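PDB 7AGL: N-acetylmuramoyl-L-alanine amidase from Mycobacteroides abscessus, which probably cleaves, with the help of a bound zinc ion, the amide bond between N-acetylmuramic acid and L-alanine in peptidoglycan. Local coordinates for residues Asp30-Thr35 with Pro124-Val129; Gly47-His52 with Met193-Glu198; Leu61-Leu66 with Val71-Thr76. All coordinates share one frame; numbering follows the deposited sequence. Where two conformers were deposited one is given.

Contact 1 (Asp30-Thr35 with Pro124-Val129); sequences DGRGGT and PPVNAV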
loop_
_atom_site.group_PDB
_atom_site.type_symbol
_atom_site.label_atom_id
_atom_site.label_comp_id
_atom_site.label_asym_id
_atom_site.label_seq_id
_atom_site.Cartn_x
_atom_site.Cartn_y
_atom_site.Cartn_z
ATOM N N ASP A 30 6.585 -9.172 14.427
ATOM C CA ASP A 30 5.625 -9.054 13.331
ATOM C C ASP A 30 4.185 -8.809 13.786
ATOM O O ASP A 30 3.281 -8.780 12.946
ATOM C CB ASP A 30 5.702 -10.292 12.423
ATOM C CG ASP A 30 5.143 -11.568 13.047
ATOM O OD1 ASP A 30 4.566 -11.567 14.163
ATOM O OD2 ASP A 30 5.298 -12.617 12.390
ATOM N N GLY A 31 3.947 -8.620 15.083
ATOM C CA GLY A 31 2.608 -8.369 15.580
ATOM C C GLY A 31 1.731 -9.590 15.723
ATOM O O GLY A 31 0.571 -9.461 16.150
ATOM N N ARG A 32 2.236 -10.774 15.402
ATOM C CA ARG A 32 1.425 -11.980 15.459
ATOM C C ARG A 32 2.292 -13.157 15.887
ATOM O O ARG A 32 2.272 -14.232 15.284
ATOM C CB ARG A 32 0.744 -12.217 14.108
ATOM C CG ARG A 32 -0.570 -12.932 14.239
ATOM C CD ARG A 32 -1.145 -13.261 12.883
ATOM N NE ARG A 32 -1.707 -12.108 12.168
ATOM C CZ ARG A 32 -3.008 -11.824 12.137
ATOM N NH1 ARG A 32 -3.860 -12.581 12.827
ATOM N NH2 ARG A 32 -3.460 -10.788 11.433
ATOM N N GLY A 33 3.088 -12.946 16.946
ATOM C CA GLY A 33 3.818 -14.030 17.576
ATOM C C GLY A 33 5.153 -14.381 16.955
ATOM O O GLY A 33 5.864 -15.237 17.505
ATOM N N GLY A 34 5.519 -13.755 15.836
ATOM C CA GLY A 34 6.743 -14.116 15.155
ATOM C C GLY A 34 7.622 -12.923 14.872
ATOM O O GLY A 34 7.399 -11.835 15.409
ATOM N N THR A 35 8.633 -13.124 14.035
ATOM C CA THR A 35 9.479 -12.034 13.567
ATOM C C THR A 35 9.568 -12.113 12.051
ATOM O O THR A 35 9.371 -13.177 11.459
ATOM C CB THR A 35 10.899 -12.075 14.182
ATOM O OG1 THR A 35 11.571 -13.282 13.794
ATOM C CG2 THR A 35 10.839 -12.015 15.702
ATOM N N PRO A 124 -6.972 -13.196 10.496
ATOM C CA PRO A 124 -8.002 -12.640 11.381
ATOM C C PRO A 124 -7.489 -11.392 12.092
ATOM O O PRO A 124 -6.281 -11.247 12.248
ATOM C CB PRO A 124 -8.267 -13.780 12.376
ATOM C CG PRO A 124 -6.992 -14.512 12.430
ATOM C CD PRO A 124 -6.388 -14.430 11.050
ATOM N N PRO A 125 -8.390 -10.494 12.482
ATOM C CA PRO A 125 -7.958 -9.259 13.152
ATOM C C PRO A 125 -7.314 -9.557 14.502
ATOM O O PRO A 125 -7.731 -10.468 15.219
ATOM C CB PRO A 125 -9.265 -8.471 13.320
ATOM C CG PRO A 125 -10.361 -9.481 13.164
ATOM C CD PRO A 125 -9.840 -10.517 12.226
ATOM N N VAL A 126 -6.292 -8.769 14.859
ATOM C CA VAL A 126 -5.697 -8.903 16.195
ATOM C C VAL A 126 -6.190 -7.847 17.181
ATOM O O VAL A 126 -5.848 -7.930 18.372
ATOM C CB VAL A 126 -4.151 -8.880 16.158
ATOM C CG1 VAL A 126 -3.614 -9.974 15.244
ATOM C CG2 VAL A 126 -3.659 -7.542 15.712
ATOM N N ASN A 127 -6.963 -6.857 16.733
ATOM C CA ASN A 127 -7.630 -5.921 17.634
ATOM C C ASN A 127 -8.958 -5.509 17.002
ATOM O O ASN A 127 -9.296 -5.942 15.897
ATOM C CB ASN A 127 -6.743 -4.715 17.935
ATOM C CG ASN A 127 -6.344 -3.961 16.681
ATOM O OD1 ASN A 127 -7.125 -3.857 15.717
ATOM N ND2 ASN A 127 -5.114 -3.442 16.672
ATOM N N ALA A 128 -9.701 -4.637 17.696
ATOM C CA ALA A 128 -11.055 -4.310 17.245
ATOM C C ALA A 128 -11.043 -3.468 15.969
ATOM O O ALA A 128 -11.900 -3.649 15.094
ATOM C CB ALA A 128 -11.829 -3.590 18.350
ATOM N N VAL A 129 -10.090 -2.542 15.835
ATOM C CA VAL A 129 -10.117 -1.686 14.652
ATOM C C VAL A 129 -9.809 -2.499 13.408
ATOM O O VAL A 129 -10.259 -2.155 12.308
ATOM C CB VAL A 129 -9.153 -0.493 14.806
ATOM C CG1 VAL A 129 -7.706 -0.935 14.664
ATOM C CG2 VAL A 129 -9.469 0.587 13.782
#
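The guanidinium group of Arg32 meets the backbone carbonyl of Pro124 end-on, so that both terminal nitrogens grip a single oxygen. NH1 of Arg32 lies 2.8 Å from Pro124 O and NH2 of Arg32 lies 3.0 Å from the same atom. Both hydrogen bonds are bent, as expected when two donors share one oxygen. Pro124 O sits practically in the guanidinium plane, while the two nitrogens approach it from opposite faces of the carbonyl plane. Over one face of the guanidinium, toward its rim, rests CG1 of Val126, 3.6 Å from Arg32 NH1, and the Pro124 ring adds its CD at 3.6 Å from that nitrogen. The arginine chain leaves its backbone with CG anti to N (chi1 -150°) and bends at chi3 to present this end. Behind it, Asp30 OD1 accepts from Arg32 N at 2.8 Å, an Asx turn, and from Gly34 N at 2.9 Å, from opposite faces of the carboxylate, which shapes the turn between strands 27-29 and 35-37. Asn171 of helix 168-171 takes a further bond from Arg32 NH2 and gives one to Asp30 O. Loop 30-35 is thus joined to loop 124-129 by a charged group bonded to a neutral oxygen, without a salt bridge.

Contact 2 (Gly47-His52 with Met193-Glu198); sequences GGYPEH and MMTSPE. With ZN (zinc ion), chain B.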
loop_
_atom_site.group_PDB
_atom_site.type_symbol
_atom_site.label_atom_id
_atom_site.label_comp_id
_atom_site.label_asym_id
_atom_site.label_seq_id
_atom_site.Cartn_x
_atom_site.Cartn_y
_atom_site.Cartn_z
ATOM N N GLY A 47 11.640 -4.146 -17.303
ATOM C CA GLY A 47 12.339 -2.987 -17.815
ATOM C C GLY A 47 13.256 -2.313 -16.810
ATOM O O GLY A 47 13.942 -1.351 -17.162
ATOM N N GLY A 48 13.285 -2.798 -15.567
ATOM C CA GLY A 48 14.158 -2.249 -14.539
ATOM C C GLY A 48 13.569 -1.124 -13.717
ATOM O O GLY A 48 14.309 -0.467 -12.981
ATOM N N TYR A 49 12.267 -0.891 -13.807
ATOM C CA TYR A 49 11.611 0.150 -13.035
ATOM C C TYR A 49 11.283 -0.430 -11.666
ATOM O O TYR A 49 10.436 -1.329 -11.553
ATOM C CB TYR A 49 10.348 0.640 -13.750
ATOM C CG TYR A 49 9.694 1.840 -13.103
ATOM C CD1 TYR A 49 10.395 3.010 -12.890
ATOM C CD2 TYR A 49 8.358 1.807 -12.741
ATOM C CE1 TYR A 49 9.777 4.126 -12.310
ATOM C CE2 TYR A 49 7.744 2.899 -12.156
ATOM C CZ TYR A 49 8.455 4.048 -11.942
ATOM O OH TYR A 49 7.822 5.132 -11.373
ATOM N N PRO A 50 11.945 0.037 -10.610
ATOM C CA PRO A 50 11.848 -0.651 -9.323
ATOM C C PRO A 50 10.513 -0.412 -8.655
ATOM O O PRO A 50 9.911 0.660 -8.771
ATOM C CB PRO A 50 12.983 -0.022 -8.496
ATOM C CG PRO A 50 13.893 0.616 -9.507
ATOM C CD PRO A 50 12.969 1.101 -10.580
ATOM N N GLU A 51 10.060 -1.434 -7.928
ATOM C CA GLU A 51 8.871 -1.257 -7.107
ATOM C C GLU A 51 8.987 -0.028 -6.217
ATOM O O GLU A 51 8.038 0.756 -6.095
ATOM C CB GLU A 51 8.631 -2.496 -6.245
ATOM C CG GLU A 51 7.356 -2.337 -5.436
ATOM C CD GLU A 51 7.087 -3.498 -4.516
ATOM O OE1 GLU A 51 6.124 -3.374 -3.751
ATOM O OE2 GLU A 51 7.784 -4.530 -4.583
ATOM N N HIS A 52 10.143 0.159 -5.578
ATOM C CA HIS A 52 10.252 1.265 -4.631
ATOM C C HIS A 52 10.078 2.621 -5.309
ATOM O O HIS A 52 9.570 3.561 -4.689
ATOM C CB HIS A 52 11.587 1.209 -3.870
ATOM C CG HIS A 52 12.817 1.365 -4.721
ATOM N ND1 HIS A 52 13.350 2.597 -5.060
ATOM C CD2 HIS A 52 13.678 0.438 -5.211
ATOM C CE1 HIS A 52 14.471 2.416 -5.740
ATOM N NE2 HIS A 52 14.690 1.118 -5.853
ATOM N N MET A 193 1.513 0.431 -17.546
ATOM C CA MET A 193 0.787 1.454 -16.796
ATOM C C MET A 193 1.622 2.005 -15.644
ATOM O O MET A 193 1.591 3.214 -15.378
ATOM C CB MET A 193 -0.545 0.894 -16.289
ATOM C CG MET A 193 -1.514 1.976 -15.818
ATOM S SD MET A 193 -3.172 1.333 -15.510
ATOM C CE MET A 193 -3.873 2.689 -14.570
ATOM N N MET A 194 2.391 1.146 -14.963
ATOM C CA MET A 194 3.242 1.606 -13.860
ATOM C C MET A 194 4.366 2.511 -14.336
ATOM O O MET A 194 4.795 3.412 -13.604
ATOM C CB MET A 194 3.861 0.413 -13.140
ATOM C CG MET A 194 2.835 -0.379 -12.384
ATOM S SD MET A 194 3.512 -1.954 -11.858
ATOM C CE MET A 194 2.076 -2.579 -11.018
ATOM N N THR A 195 4.883 2.256 -15.535
ATOM C CA THR A 195 5.983 3.031 -16.073
ATOM C C THR A 195 5.513 4.331 -16.733
ATOM O O THR A 195 6.341 5.169 -17.097
ATOM C CB THR A 195 6.755 2.137 -17.055
ATOM O OG1 THR A 195 7.043 0.878 -16.427
ATOM C CG2 THR A 195 8.068 2.764 -17.512
ATOM N N SER A 196 4.206 4.538 -16.851
ATOM C CA SER A 196 3.622 5.707 -17.511
ATOM C C SER A 196 3.303 6.774 -16.484
ATOM O O SER A 196 2.606 6.465 -15.507
ATOM C CB SER A 196 2.329 5.328 -18.228
ATOM O OG SER A 196 2.538 4.452 -19.322
ATOM N N PRO A 197 3.738 8.026 -16.661
ATOM C CA PRO A 197 3.295 9.073 -15.726
ATOM C C PRO A 197 1.780 9.129 -15.584
ATOM O O PRO A 197 1.264 9.233 -14.468
ATOM C CB PRO A 197 3.873 10.352 -16.342
ATOM C CG PRO A 197 5.077 9.891 -17.140
ATOM C CD PRO A 197 4.662 8.543 -17.690
ATOM N N GLU A 198 1.046 9.069 -16.699
ATOM C CA GLU A 198 -0.408 9.138 -16.615
ATOM C C GLU A 198 -1.003 7.856 -16.045
ATOM O O GLU A 198 -2.090 7.893 -15.457
ATOM C CB GLU A 198 -1.004 9.445 -17.996
ATOM C CG GLU A 198 -2.515 9.684 -17.997
ATOM C CD GLU A 198 -2.921 10.954 -17.264
ATOM O OE1 GLU A 198 -2.029 11.724 -16.859
ATOM O OE2 GLU A 198 -4.141 11.185 -17.102
HETATM ZN ZN ZN B . 6.053 -4.617 -2.036
HETATM O O HOH W 1 6.247 -6.368 -0.647
HETATM O O HOH W 2 4.867 -6.020 -3.195
#
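The ring of Tyr49 leans obliquely on the C-terminal end of helix 188-195, with Met194 O and Thr195 OG1 both lying at a slant to it, in the alpha/beta fold of the zinc-dependent N-acetylmuramoyl-L-alanine amidase family; the metal ligand Glu51 follows two residues later. CE2 of Tyr49 comes within 3.3 Å of Met194 O, and CD2 of Tyr49 is 4.0 Å from Thr195 OG1; no hydrogen bond crosses between the segments. With CG anti to the backbone N (chi1 -173°), the ring is carried to the Met194 carbonyl, the side chains of Tyr49 and Thr195 lying alongside and running opposite ways. The polar atoms it meets have other partners: Met194 O accepts from Arg200 of helix 197-215, and Thr195 OG1 is bonded to Ser191 O. Phe54, Asn57 and Arg200 also touch the Tyr49 side chain, while the end of Met194 turns away to pack on Phe54, Met185 and Tyr203. Pro50 is the N-cap residue of helix 51-68, and the side chain of Glu51 sets out away from 193-198 and runs extended to the zinc. His16 and His106 complete the protein ligands, two waters bind the metal as well, and Glu51 OE1 holds the zinc ion at 2.1 Å.

Contact 3 (Leu61-Leu66 with Val71-Thr76); sequences LIRQQL and VRTAMT
In the second half of a beta-alpha-beta crossover, which leads from strand 9-14 through helix 51-68 to the adjacent parallel strand 72-75 at the edge of the central mixed sheet, Leu66 meets Val71 and Thr73. The first half of this connection also holds the small hairpin 27-29/35-37. Where the helix returns to the strand, the turn is closed by a backbone hydrogen bond from Val71 N to Leu66 O, 3.0 Å long with an N-H...O angle of 158°. Next to it the apolar side chains meet, CB of Leu66 lying 4.0 Å from CB of Val71. The same Leu66 CB touches CG2 of Thr73 at 3.7 Å, and Leu66 CD1 approaches that methyl from a little farther, the two side chains lying aslant. Thr73 has its hydroxyl between the backbone N and the carbonyl carbon (chi1 60°), which directs CG2 to Leu66. In the conformer given, Arg63 CG comes close to Thr73 OG1, but this approach is doubtful because Arg63 has a second conformer. Met75 extends the line of contact along the helix to Val59 and Leu60. On strand 9-14, Val10 packs on Val71 and Leu12 on Ile62, and helix 197-215 lies against Ile62 and Gln65.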
loop_
_atom_site.group_PDB
_atom_site.type_symbol
_atom_site.label_atom_id
_atom_site.label_comp_id
_atom_site.label_asym_id
_atom_site.label_seq_id
_atom_site.Cartn_x
_atom_site.Cartn_y
_atom_site.Cartn_z
ATOM N N LEU A 61 1.725 11.431 -5.812
ATOM C CA LEU A 61 0.536 11.903 -6.509
ATOM C C LEU A 61 -0.702 11.785 -5.630
ATOM O O LEU A 61 -1.553 12.684 -5.623
ATOM C CB LEU A 61 0.351 11.123 -7.817
ATOM C CG LEU A 61 1.479 11.282 -8.836
ATOM C CD1 LEU A 61 1.257 10.299 -9.974
ATOM C CD2 LEU A 61 1.556 12.721 -9.371
ATOM N N ILE A 62 -0.821 10.680 -4.881
ATOM C CA ILE A 62 -1.916 10.544 -3.919
ATOM C C ILE A 62 -1.886 11.690 -2.913
ATOM O O ILE A 62 -2.918 12.322 -2.634
ATOM C CB ILE A 62 -1.849 9.181 -3.204
ATOM C CG1 ILE A 62 -2.071 8.041 -4.204
ATOM C CG2 ILE A 62 -2.903 9.116 -2.113
ATOM C CD1 ILE A 62 -1.711 6.677 -3.633
ATOM N N ARG A 63 -0.703 11.970 -2.349
ATOM C CA ARG A 63 -0.584 13.013 -1.328
ATOM C C ARG A 63 -1.034 14.357 -1.871
ATOM O O ARG A 63 -1.795 15.082 -1.220
ATOM C CB ARG A 63 0.857 13.128 -0.810
ATOM C CG ARG A 63 0.913 13.947 0.499
ATOM C CD ARG A 63 1.889 15.147 0.546
ATOM N NE ARG A 63 2.160 15.816 -0.725
ATOM C CZ ARG A 63 1.713 17.024 -1.078
ATOM N NH1 ARG A 63 0.932 17.726 -0.269
ATOM N NH2 ARG A 63 2.054 17.538 -2.259
ATOM N N GLN A 64 -0.574 14.701 -3.073
ATOM C CA GLN A 64 -0.929 15.983 -3.665
ATOM C C GLN A 64 -2.441 16.119 -3.835
ATOM O O GLN A 64 -3.012 17.182 -3.549
ATOM C CB GLN A 64 -0.210 16.128 -5.005
ATOM C CG GLN A 64 -0.316 17.497 -5.650
ATOM C CD GLN A 64 0.257 17.504 -7.058
ATOM O OE1 GLN A 64 0.549 16.446 -7.630
ATOM N NE2 GLN A 64 0.420 18.699 -7.628
ATOM N N GLN A 65 -3.104 15.055 -4.298
ATOM C CA GLN A 65 -4.549 15.110 -4.494
ATOM C C GLN A 65 -5.279 15.236 -3.162
ATOM O O GLN A 65 -6.234 16.014 -3.042
ATOM C CB GLN A 65 -5.015 13.868 -5.256
ATOM C CG GLN A 65 -4.416 13.730 -6.655
ATOM C CD GLN A 65 -4.760 12.402 -7.313
ATOM O OE1 GLN A 65 -5.827 11.835 -7.077
ATOM N NE2 GLN A 65 -3.856 11.902 -8.142
ATOM N N LEU A 66 -4.835 14.489 -2.146
ATOM C CA LEU A 66 -5.477 14.570 -0.834
ATOM C C LEU A 66 -5.307 15.954 -0.226
ATOM O O LEU A 66 -6.254 16.507 0.349
ATOM C CB LEU A 66 -4.916 13.506 0.117
ATOM C CG LEU A 66 -5.309 12.061 -0.201
ATOM C CD1 LEU A 66 -4.515 11.113 0.689
ATOM C CD2 LEU A 66 -6.826 11.882 -0.019
ATOM N N VAL A 71 -7.289 17.290 3.089
ATOM C CA VAL A 71 -6.958 16.162 3.945
ATOM C C VAL A 71 -5.543 16.366 4.461
ATOM O O VAL A 71 -4.638 16.706 3.689
ATOM C CB VAL A 71 -7.083 14.843 3.165
ATOM C CG1 VAL A 71 -6.604 13.657 4.012
ATOM C CG2 VAL A 71 -8.524 14.649 2.700
ATOM N N ARG A 72 -5.356 16.185 5.764
ATOM C CA ARG A 72 -4.030 16.267 6.366
ATOM C C ARG A 72 -3.271 14.973 6.089
ATOM O O ARG A 72 -3.829 13.881 6.240
ATOM C CB ARG A 72 -4.162 16.513 7.864
ATOM C CG ARG A 72 -4.895 17.810 8.185
ATOM C CD ARG A 72 -5.701 17.677 9.450
ATOM N NE ARG A 72 -4.846 17.543 10.622
ATOM C CZ ARG A 72 -5.304 17.391 11.864
ATOM N NH1 ARG A 72 -6.614 17.342 12.096
ATOM N NH2 ARG A 72 -4.452 17.285 12.880
ATOM N N THR A 73 -2.014 15.081 5.649
ATOM C CA THR A 73 -1.304 13.900 5.167
ATOM C C THR A 73 0.079 13.780 5.789
ATOM O O THR A 73 0.696 14.763 6.198
ATOM C CB THR A 73 -1.132 13.899 3.635
ATOM O OG1 THR A 73 -0.382 15.055 3.244
ATOM C CG2 THR A 73 -2.498 13.911 2.926
ATOM N N ALA A 74 0.572 12.543 5.808
ATOM C CA ALA A 74 1.946 12.250 6.175
ATOM C C ALA A 74 2.389 11.027 5.388
ATOM O O ALA A 74 1.567 10.295 4.826
ATOM C CB ALA A 74 2.094 12.015 7.686
ATOM N N MET A 75 3.703 10.824 5.343
ATOM C CA MET A 75 4.310 9.704 4.646
ATOM C C MET A 75 5.279 9.004 5.587
ATOM O O MET A 75 5.756 9.588 6.564
ATOM C CB MET A 75 5.062 10.155 3.380
ATOM C CG MET A 75 4.157 10.786 2.323
ATOM S SD MET A 75 5.079 11.240 0.837
ATOM C CE MET A 75 6.438 12.224 1.493
ATOM N N THR A 76 5.574 7.743 5.269
ATOM C CA THR A 76 6.477 6.918 6.068
ATOM C C THR A 76 7.927 6.963 5.592
ATOM O O THR A 76 8.792 6.370 6.249
ATOM C CB THR A 76 6.030 5.459 6.048
ATOM O OG1 THR A 76 5.924 5.049 4.675
ATOM C CG2 THR A 76 4.690 5.294 6.742
#

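In the fold
Contacts 2 and 3 are linked by helix 51-68: contact 2 is made by the loop residue just ahead of the helix, whose first residue is the zinc ligand, and contact 3 by its last turns and the strand that follows, with centres about 20 Å apart and nearest atoms about 5 Å apart. Contact 3 is nested along the chain within the loops closed by both other contacts. Contacts 1 and 2 alternate in sequence and lie on opposite sides of the chain's centre, their own centres about 32 Å apart; the centres of contacts 1 and 3 lie about 26 Å apart. Thus one helix runs from the zinc ligand to the edge of the central sheet, while contact 1 joins two surface loops remote from both.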